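PDB 4OO3: hypothetical protein from Parabacteroides merdae, which is a putative oxidoreductase that probably binds an NAD-type cofactor through its Rossmann-fold domain. Local coordinates for residues G413-D417 against W418-N422. Residues are numbered along the deposited sequence; the frame is centred on the assembly and turned at random.
Sequences GKLPD and WEVPN
The carbonyl oxygen of Pro416 takes two hydrogen bonds, one from the Glu419 amide and one from a water. Glu419 N reaches Pro416 O at 3.1 Å, the bond nearly straight at the hydrogen (167°), with the donor above the carbonyl plane, and closes a type I beta turn from Pro416 to Glu419. The water donates to Pro416 O at 2.8 Å and accepts from Val420 N, relaying the carbonyl to the next amide. Asn422 N bonds to Trp418 O, four residues back, as in a helix. The Asp417 carbonyl, which Pro421 has no N-H to meet, has the proline ring against it instead, with Pro421 CD 3.3 Å from Asp417 O.

Beside the turn, Pro416 and Glu419 run side by side, and Glu419 CG lies 3.6 Å above one face of the Trp418 indole, toward its rim. A chi1 of 51° places Trp418 CG between its backbone N and carbonyl carbon, folding the indole back so that NE1 comes 3.9 Å from Pro416 CB. The Glu419 chain bends at chi2 (-86°); OE2 is hydrogen-bonded to Tyr146 OH and salt-bridged to Arg152 NH1. Lys414, exposed and poorly ordered, forms a salt bridge from NZ to Asp417 OD1. Chemically, a turn and one water satisfy the Glu419 and Val420 amides, while a buried acid, probably kept ionised by Arg152 in a loop, ties this end of helix 419-439 to strand 145-147 through Tyr146.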
ATOM      1  N   GLY A 413      -2.989 -20.902   9.331  1.00 61.20           N
ATOM      2  CA  GLY A 413      -1.684 -20.626   9.933  1.00 60.57           C
ATOM      3  C   GLY A 413      -0.625 -20.240   8.915  1.00 60.71           C
ATOM      4  O   GLY A 413       0.448 -19.762   9.283  1.00 62.95           O
ATOM      5  N   LYS A 414      -0.938 -20.429   7.635  1.00 59.30           N
ATOM      6  CA  LYS A 414       0.019 -20.254   6.558  1.00 61.38           C
ATOM      7  C   LYS A 414      -0.594 -19.437   5.421  1.00 55.86           C
ATOM      8  O   LYS A 414      -1.731 -19.675   5.011  1.00 53.11           O
ATOM      9  CB  LYS A 414       0.450 -21.624   6.023  1.00 66.97           C
ATOM     10  CG  LYS A 414       1.824 -21.622   5.376  1.00 77.88           C
ATOM     11  CD  LYS A 414       1.895 -22.520   4.149  1.00 92.09           C
ATOM     12  CE  LYS A 414       3.226 -22.357   3.421  1.00104.61           C
ATOM     13  NZ  LYS A 414       3.103 -22.504   1.940  1.00105.80           N
ATOM     14  N   LEU A 415       0.173 -18.477   4.915  1.00 50.07           N
ATOM     15  CA  LEU A 415      -0.193 -17.739   3.710  1.00 48.74           C
ATOM     16  C   LEU A 415       0.108 -18.574   2.470  1.00 42.54           C
ATOM     17  O   LEU A 415       0.861 -19.533   2.546  1.00 39.93           O
ATOM     18  CB  LEU A 415       0.599 -16.436   3.639  1.00 48.43           C
ATOM     19  CG  LEU A 415       0.280 -15.430   4.740  1.00 49.27           C
ATOM     20  CD1 LEU A 415       1.404 -14.413   4.862  1.00 53.04           C
ATOM     21  CD2 LEU A 415      -1.058 -14.754   4.472  1.00 47.77           C
ATOM     22  N   PRO A 416      -0.475 -18.210   1.316  1.00 44.96           N
ATOM     23  CA  PRO A 416      -0.081 -18.880   0.071  1.00 44.25           C
ATOM     24  C   PRO A 416       1.408 -18.707  -0.279  1.00 43.47           C
ATOM     25  O   PRO A 416       2.025 -17.701   0.085  1.00 44.38           O
ATOM     26  CB  PRO A 416      -0.975 -18.228  -0.994  1.00 43.15           C
ATOM     27  CG  PRO A 416      -1.612 -17.047  -0.344  1.00 42.73           C
ATOM     28  CD  PRO A 416      -1.633 -17.319   1.125  1.00 43.05           C
ATOM     29  N   ASP A 417       1.942 -19.698  -0.988  1.00 42.44           N
ATOM     30  CA  ASP A 417       3.359 -19.806  -1.358  1.00 46.44           C
ATOM     31  C   ASP A 417       4.076 -18.498  -1.640  1.00 41.19           C
ATOM     32  O   ASP A 417       5.144 -18.231  -1.091  1.00 39.73           O
ATOM     33  CB  ASP A 417       3.492 -20.669  -2.625  1.00 53.47           C
ATOM     34  CG  ASP A 417       3.397 -22.153  -2.345  1.00 64.87           C
ATOM     35  OD1 ASP A 417       3.091 -22.545  -1.191  1.00 70.40           O
ATOM     36  OD2 ASP A 417       3.637 -22.932  -3.294  1.00 76.91           O
ATOM     37  N   TRP A 418       3.492 -17.707  -2.528  1.00 35.62           N
ATOM     38  CA  TRP A 418       4.183 -16.557  -3.109  1.00 33.04           C
ATOM     39  C   TRP A 418       4.277 -15.333  -2.189  1.00 30.76           C
ATOM     40  O   TRP A 418       5.109 -14.459  -2.423  1.00 31.55           O
ATOM     41  CB  TRP A 418       3.527 -16.171  -4.447  1.00 31.52           C
ATOM     42  CG  TRP A 418       2.032 -15.994  -4.366  1.00 31.17           C
ATOM     43  CD1 TRP A 418       1.082 -16.951  -4.593  1.00 31.09           C
ATOM     44  CD2 TRP A 418       1.320 -14.801  -4.012  1.00 28.45           C
ATOM     45  NE1 TRP A 418      -0.170 -16.425  -4.411  1.00 29.95           N
ATOM     46  CE2 TRP A 418      -0.056 -15.106  -4.062  1.00 28.53           C
ATOM     47  CE3 TRP A 418       1.712 -13.500  -3.672  1.00 30.22           C
ATOM     48  CZ2 TRP A 418      -1.046 -14.161  -3.780  1.00 27.32           C
ATOM     49  CZ3 TRP A 418       0.728 -12.558  -3.391  1.00 26.98           C
ATOM     50  CH2 TRP A 418      -0.638 -12.897  -3.448  1.00 27.99           C
ATOM     51  N   GLU A 419       3.454 -15.274  -1.142  1.00 30.39           N
ATOM     52  CA  GLU A 419       3.293 -14.036  -0.361  1.00 29.48           C
ATOM     53  C   GLU A 419       4.558 -13.561   0.372  1.00 28.33           C
ATOM     54  O   GLU A 419       4.960 -12.411   0.213  1.00 27.85           O
ATOM     55  CB  GLU A 419       2.114 -14.146   0.615  1.00 29.44           C
ATOM     56  CG  GLU A 419       0.756 -13.896  -0.040  1.00 29.98           C
ATOM     57  CD  GLU A 419       0.365 -12.425  -0.089  1.00 30.62           C
ATOM     58  OE1 GLU A 419       1.253 -11.543  -0.063  1.00 34.57           O
ATOM     59  OE2 GLU A 419      -0.849 -12.133  -0.139  1.00 31.05           O
ATOM     60  N   VAL A 420       5.176 -14.427   1.169  1.00 27.98           N
ATOM     61  CA  VAL A 420       6.358 -14.032   1.929  1.00 28.52           C
ATOM     62  C   VAL A 420       7.530 -13.717   1.004  1.00 29.03           C
ATOM     63  O   VAL A 420       8.092 -12.617   1.077  1.00 30.19           O
ATOM     64  CB  VAL A 420       6.753 -15.084   2.984  1.00 32.69           C
ATOM     65  CG1 VAL A 420       8.124 -14.773   3.582  1.00 32.87           C
ATOM     66  CG2 VAL A 420       5.695 -15.149   4.074  1.00 31.63           C
ATOM     67  N   PRO A 421       7.895 -14.652   0.111  1.00 29.33           N
ATOM     68  CA  PRO A 421       9.006 -14.302  -0.781  1.00 29.96           C
ATOM     69  C   PRO A 421       8.761 -13.014  -1.588  1.00 27.86           C
ATOM     70  O   PRO A 421       9.689 -12.244  -1.787  1.00 26.73           O
ATOM     71  CB  PRO A 421       9.150 -15.532  -1.694  1.00 30.09           C
ATOM     72  CG  PRO A 421       7.928 -16.355  -1.481  1.00 30.74           C
ATOM     73  CD  PRO A 421       7.394 -16.018  -0.126  1.00 30.31           C
ATOM     74  N   ASN A 422       7.523 -12.774  -2.015  1.00 27.25           N
ATOM     75  CA  ASN A 422       7.201 -11.568  -2.792  1.00 26.18           C
ATOM     76  C   ASN A 422       7.132 -10.278  -1.979  1.00 25.20           C
ATOM     77  O   ASN A 422       7.431  -9.204  -2.517  1.00 27.48           O
ATOM     78  CB  ASN A 422       5.919 -11.769  -3.603  1.00 26.18           C
ATOM     79  CG  ASN A 422       6.073 -12.849  -4.666  1.00 26.72           C
ATOM     80  OD1 ASN A 422       7.136 -13.462  -4.802  1.00 26.28           O
ATOM     81  ND2 ASN A 422       5.017 -13.078  -5.430  1.00 26.99           N
TER
HETATM   82  O   HOH W   1       4.075 -17.005   1.854  1.00 36.41           O